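Local coordinates for polysialic acid O-acetyltransferase (Escherichia coli, PDB 3JQY), which transfers acetyl groups from acetyl-CoA to the O7 or O9 hydroxyls of the capsular polysialic acid, at residues B[128-139]-B[165-176]. Sequence-based numbering, arbitrary orientation.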
loop_
_atom_site.group_PDB
_atom_site.type_symbol
_atom_site.label_atom_id
_atom_site.label_comp_id
_atom_site.label_asym_id
_atom_site.label_seq_id
_atom_site.Cartn_x
_atom_site.Cartn_y
_atom_site.Cartn_z
ATOM N N THR B 128 -3.372 4.731 22.013
ATOM C CA THR B 128 -4.260 3.892 22.805
ATOM C C THR B 128 -5.247 3.172 21.899
ATOM O O THR B 128 -5.820 3.776 20.986
ATOM C CB THR B 128 -5.066 4.741 23.800
ATOM O OG1 THR B 128 -4.177 5.300 24.777
ATOM C CG2 THR B 128 -6.111 3.887 24.497
ATOM N N ILE B 129 -5.423 1.878 22.132
ATOM C CA ILE B 129 -6.473 1.117 21.458
ATOM C C ILE B 129 -7.386 0.549 22.530
ATOM O O ILE B 129 -6.917 -0.044 23.494
ATOM C CB ILE B 129 -5.901 -0.047 20.613
ATOM C CG1 ILE B 129 -4.878 0.487 19.602
ATOM C CG2 ILE B 129 -7.026 -0.799 19.902
ATOM C CD1 ILE B 129 -4.396 -0.549 18.617
ATOM N N GLY B 130 -8.688 0.734 22.357
ATOM C CA GLY B 130 -9.665 0.309 23.347
ATOM C C GLY B 130 -9.865 -1.189 23.396
ATOM O O GLY B 130 -9.158 -1.951 22.735
ATOM N N HIS B 131 -10.841 -1.614 24.185
ATOM C CA HIS B 131 -11.171 -3.027 24.273
ATOM C C HIS B 131 -11.975 -3.443 23.058
ATOM O O HIS B 131 -12.599 -2.610 22.401
ATOM C CB HIS B 131 -11.993 -3.305 25.536
ATOM C CG HIS B 131 -11.447 -2.662 26.771
ATOM N ND1 HIS B 131 -10.259 -3.053 27.351
ATOM C CD2 HIS B 131 -11.936 -1.667 27.550
ATOM C CE1 HIS B 131 -10.034 -2.319 28.426
ATOM N NE2 HIS B 131 -11.035 -1.469 28.568
ATOM N N ASP B 132 -11.950 -4.737 22.759
ATOM C CA ASP B 132 -12.823 -5.330 21.746
ATOM C C ASP B 132 -12.653 -4.750 20.346
ATOM O O ASP B 132 -13.606 -4.729 19.560
ATOM C CB ASP B 132 -14.290 -5.213 22.169
ATOM C CG ASP B 132 -14.577 -5.932 23.460
ATOM O OD1 ASP B 132 -14.266 -7.143 23.546
ATOM O OD2 ASP B 132 -15.117 -5.288 24.386
ATOM N N CYS B 133 -11.446 -4.303 20.017
ATOM C CA CYS B 133 -11.182 -3.836 18.656
ATOM C C CYS B 133 -10.750 -4.967 17.725
ATOM O O CYS B 133 -10.212 -5.990 18.164
ATOM C CB CYS B 133 -10.135 -2.715 18.639
ATOM S SG CYS B 133 -10.724 -1.153 19.343
ATOM N N MET B 134 -11.011 -4.775 16.437
ATOM C CA MET B 134 -10.541 -5.686 15.406
ATOM C C MET B 134 -9.640 -4.890 14.475
ATOM O O MET B 134 -10.117 -4.096 13.665
ATOM C CB MET B 134 -11.719 -6.287 14.628
ATOM C CG MET B 134 -11.303 -7.301 13.556
ATOM S SD MET B 134 -12.709 -8.252 12.924
ATOM C CE MET B 134 -13.614 -6.977 12.046
ATOM N N ILE B 135 -8.333 -5.077 14.631
ATOM C CA ILE B 135 -7.348 -4.387 13.810
ATOM C C ILE B 135 -6.800 -5.368 12.777
ATOM O O ILE B 135 -6.178 -6.372 13.133
ATOM C CB ILE B 135 -6.189 -3.849 14.675
ATOM C CG1 ILE B 135 -6.717 -3.049 15.879
ATOM C CG2 ILE B 135 -5.212 -3.041 13.830
ATOM C CD1 ILE B 135 -7.705 -1.959 15.522
ATOM N N ALA B 136 -7.039 -5.091 11.499
ATOM C CA ALA B 136 -6.623 -5.997 10.435
ATOM C C ALA B 136 -5.117 -5.918 10.193
ATOM O O ALA B 136 -4.396 -5.226 10.917
ATOM C CB ALA B 136 -7.381 -5.685 9.154
ATOM N N ARG B 137 -4.650 -6.621 9.167
ATOM C CA ARG B 137 -3.227 -6.647 8.860
ATOM C C ARG B 137 -2.752 -5.317 8.297
ATOM O O ARG B 137 -3.531 -4.561 7.713
ATOM C CB ARG B 137 -2.913 -7.773 7.869
ATOM C CG ARG B 137 -3.166 -9.153 8.453
ATOM C CD ARG B 137 -2.561 -10.259 7.597
ATOM N NE ARG B 137 -2.610 -11.545 8.291
ATOM C CZ ARG B 137 -1.807 -12.573 8.028
ATOM N NH1 ARG B 137 -0.882 -12.474 7.082
ATOM N NH2 ARG B 137 -1.927 -13.701 8.714
ATOM N N ASP B 138 -1.462 -5.047 8.482
ATOM C CA ASP B 138 -0.812 -3.870 7.913
ATOM C C ASP B 138 -1.474 -2.566 8.333
ATOM O O ASP B 138 -1.765 -1.712 7.498
ATOM C CB ASP B 138 -0.751 -3.976 6.389
ATOM C CG ASP B 138 0.067 -5.166 5.927
ATOM O OD1 ASP B 138 1.066 -5.490 6.598
ATOM O OD2 ASP B 138 -0.287 -5.769 4.894
ATOM N N VAL B 139 -1.710 -2.427 9.635
ATOM C CA VAL B 139 -2.220 -1.180 10.179
ATOM C C VAL B 139 -1.099 -0.430 10.884
ATOM O O VAL B 139 -0.437 -0.979 11.763
ATOM C CB VAL B 139 -3.368 -1.421 11.163
ATOM C CG1 VAL B 139 -3.747 -0.126 11.871
ATOM C CG2 VAL B 139 -4.572 -2.008 10.430
ATOM N N ILE B 165 -5.978 7.954 19.468
ATOM C CA ILE B 165 -6.883 7.299 20.406
ATOM C C ILE B 165 -7.946 6.527 19.646
ATOM O O ILE B 165 -8.849 7.115 19.051
ATOM C CB ILE B 165 -7.564 8.318 21.352
ATOM C CG1 ILE B 165 -6.517 9.187 22.049
ATOM C CG2 ILE B 165 -8.426 7.597 22.382
ATOM C CD1 ILE B 165 -5.489 8.410 22.841
ATOM N N ILE B 166 -7.812 5.207 19.635
ATOM C CA ILE B 166 -8.829 4.353 19.045
ATOM C C ILE B 166 -9.743 3.852 20.159
ATOM O O ILE B 166 -9.305 3.154 21.063
ATOM C CB ILE B 166 -8.193 3.173 18.286
ATOM C CG1 ILE B 166 -7.201 3.700 17.243
ATOM C CG2 ILE B 166 -9.272 2.297 17.648
ATOM C CD1 ILE B 166 -6.393 2.631 16.564
ATOM N N SER B 167 -11.013 4.244 20.102
ATOM C CA SER B 167 -11.961 3.861 21.143
ATOM C C SER B 167 -12.223 2.361 21.149
ATOM O O SER B 167 -11.807 1.641 20.244
ATOM C CB SER B 167 -13.281 4.616 20.976
ATOM O OG SER B 167 -13.101 6.004 21.207
ATOM N N SER B 168 -12.935 1.896 22.168
ATOM C CA SER B 168 -13.332 0.498 22.216
ATOM C C SER B 168 -14.253 0.164 21.053
ATOM O O SER B 168 -15.018 1.005 20.582
ATOM C CB SER B 168 -14.022 0.177 23.547
ATOM O OG SER B 168 -13.101 0.282 24.623
ATOM N N TYR B 169 -14.163 -1.078 20.597
ATOM C CA TYR B 169 -15.065 -1.621 19.585
ATOM C C TYR B 169 -14.969 -0.871 18.252
ATOM O O TYR B 169 -15.974 -0.441 17.681
ATOM C CB TYR B 169 -16.514 -1.693 20.099
ATOM C CG TYR B 169 -17.326 -2.732 19.358
ATOM C CD1 TYR B 169 -16.980 -4.070 19.427
ATOM C CD2 TYR B 169 -18.412 -2.371 18.566
ATOM C CE1 TYR B 169 -17.692 -5.039 18.741
ATOM C CE2 TYR B 169 -19.150 -3.346 17.873
ATOM C CZ TYR B 169 -18.776 -4.675 17.969
ATOM O OH TYR B 169 -19.474 -5.655 17.293
ATOM N N VAL B 170 -13.739 -0.735 17.769
ATOM C CA VAL B 170 -13.476 -0.179 16.448
ATOM C C VAL B 170 -12.891 -1.247 15.532
ATOM O O VAL B 170 -12.060 -2.048 15.952
ATOM C CB VAL B 170 -12.515 1.026 16.531
ATOM C CG1 VAL B 170 -12.042 1.441 15.144
ATOM C CG2 VAL B 170 -13.215 2.188 17.228
ATOM N N TRP B 171 -13.342 -1.253 14.279
ATOM C CA TRP B 171 -12.797 -2.137 13.256
ATOM C C TRP B 171 -11.904 -1.305 12.344
ATOM O O TRP B 171 -12.391 -0.416 11.630
ATOM C CB TRP B 171 -13.937 -2.791 12.469
ATOM C CG TRP B 171 -13.515 -3.558 11.227
ATOM C CD1 TRP B 171 -12.261 -3.980 10.903
ATOM C CD2 TRP B 171 -14.376 -4.010 10.171
ATOM N NE1 TRP B 171 -12.279 -4.658 9.700
ATOM C CE2 TRP B 171 -13.569 -4.693 9.235
ATOM C CE3 TRP B 171 -15.747 -3.897 9.927
ATOM C CZ2 TRP B 171 -14.091 -5.250 8.067
ATOM C CZ3 TRP B 171 -16.265 -4.462 8.771
ATOM C CH2 TRP B 171 -15.438 -5.126 7.855
ATOM N N VAL B 172 -10.594 -1.539 12.411
ATOM C CA VAL B 172 -9.680 -0.879 11.488
ATOM C C VAL B 172 -9.301 -1.876 10.394
ATOM O O VAL B 172 -8.779 -2.955 10.666
ATOM C CB VAL B 172 -8.426 -0.311 12.174
ATOM C CG1 VAL B 172 -7.538 0.401 11.146
ATOM C CG2 VAL B 172 -8.815 0.670 13.284
ATOM N N GLY B 173 -9.614 -1.510 9.161
ATOM C CA GLY B 173 -9.393 -2.364 8.009
ATOM C C GLY B 173 -7.942 -2.531 7.612
ATOM O O GLY B 173 -7.046 -1.861 8.139
ATOM N N ARG B 174 -7.722 -3.436 6.665
ATOM C CA ARG B 174 -6.391 -3.773 6.189
ATOM C C ARG B 174 -5.715 -2.620 5.445
ATOM O O ARG B 174 -6.367 -1.838 4.749
ATOM C CB ARG B 174 -6.492 -5.003 5.287
ATOM C CG ARG B 174 -5.246 -5.357 4.517
ATOM C CD ARG B 174 -5.546 -6.597 3.668
ATOM N NE ARG B 174 -4.517 -6.851 2.667
ATOM C CZ ARG B 174 -4.657 -7.700 1.653
ATOM N NH1 ARG B 174 -5.794 -8.376 1.491
ATOM N NH2 ARG B 174 -3.659 -7.866 0.795
ATOM N N ASN B 175 -4.419 -2.495 5.604
ATOM C CA ASN B 175 -3.644 -1.545 4.871
ATOM C C ASN B 175 -4.078 -0.107 5.122
ATOM O O ASN B 175 -4.305 0.603 4.215
ATOM C CB ASN B 175 -3.663 -1.842 3.374
ATOM C CG ASN B 175 -2.638 -1.063 2.612
ATOM O OD1 ASN B 175 -1.648 -0.647 3.144
ATOM N ND2 ASN B 175 -2.889 -0.876 1.329
ATOM N N VAL B 176 -4.081 0.244 6.396
ATOM C CA VAL B 176 -4.561 1.552 6.834
ATOM C C VAL B 176 -3.473 2.231 7.641
ATOM O O VAL B 176 -2.789 1.576 8.418
ATOM C CB VAL B 176 -5.762 1.392 7.785
ATOM C CG1 VAL B 176 -5.994 2.674 8.596
ATOM C CG2 VAL B 176 -7.015 1.008 7.010
HETATM O O HOH W 1 -0.443 0.048 5.806
HETATM O O HOH W 2 -2.280 -5.297 2.990
#
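The terminal methyl of Met134 sits over one face of the pyrrole part of Trp171. Met134 CE lies 3.4 Å from the centroid of the Trp171 five-membered ring, only 3° off the ring normal, a CH-pi contact. SD stays above the same face but farther off. Met134 leaves the backbone with CG anti to N and runs extended until a bend at chi3 (68°) lays CE on the indole. His147 of the second subunit meets the Trp171 ring edge-to-face. An alanine in place of Trp171 would probably leave the Met134 methyl without its aromatic platform, set that thioether free to turn and open a gap beside His147 of the second subunit.

The other face of the strand pair, with Ile135 and Val172, points into the coil. Ile135 CD1 packs alongside Val172 CG2 at 3.6 Å. Val139 slants across Val172, both of its methyls meeting Val172 CG1.

Two side chains bond to main-chain N-H groups at the first corner. Ser168 OG accepts from His131 N at 3.0 Å. Cys133 SG accepts from Val170 N at 3.4 Å, nearly straight at 162°; its first torsion keeps the sulfur beside its own N. Asp132 turns to Arg111 and Tyr238 instead.

At the other corner, one water joins Asp138 OD2 to Arg174 NE in the guanidinium plane. Arg174 also forms a salt bridge with Glu119 of the second subunit.

Parallel strand bonds join the two segments, among them Ala136 N to Val172 O at 2.9 Å. Equivalent residues stack in register, coil upon coil. This is the left-handed parallel beta-helix of the hexapeptide-repeat acyltransferases, here packed against a second subunit of the trimer.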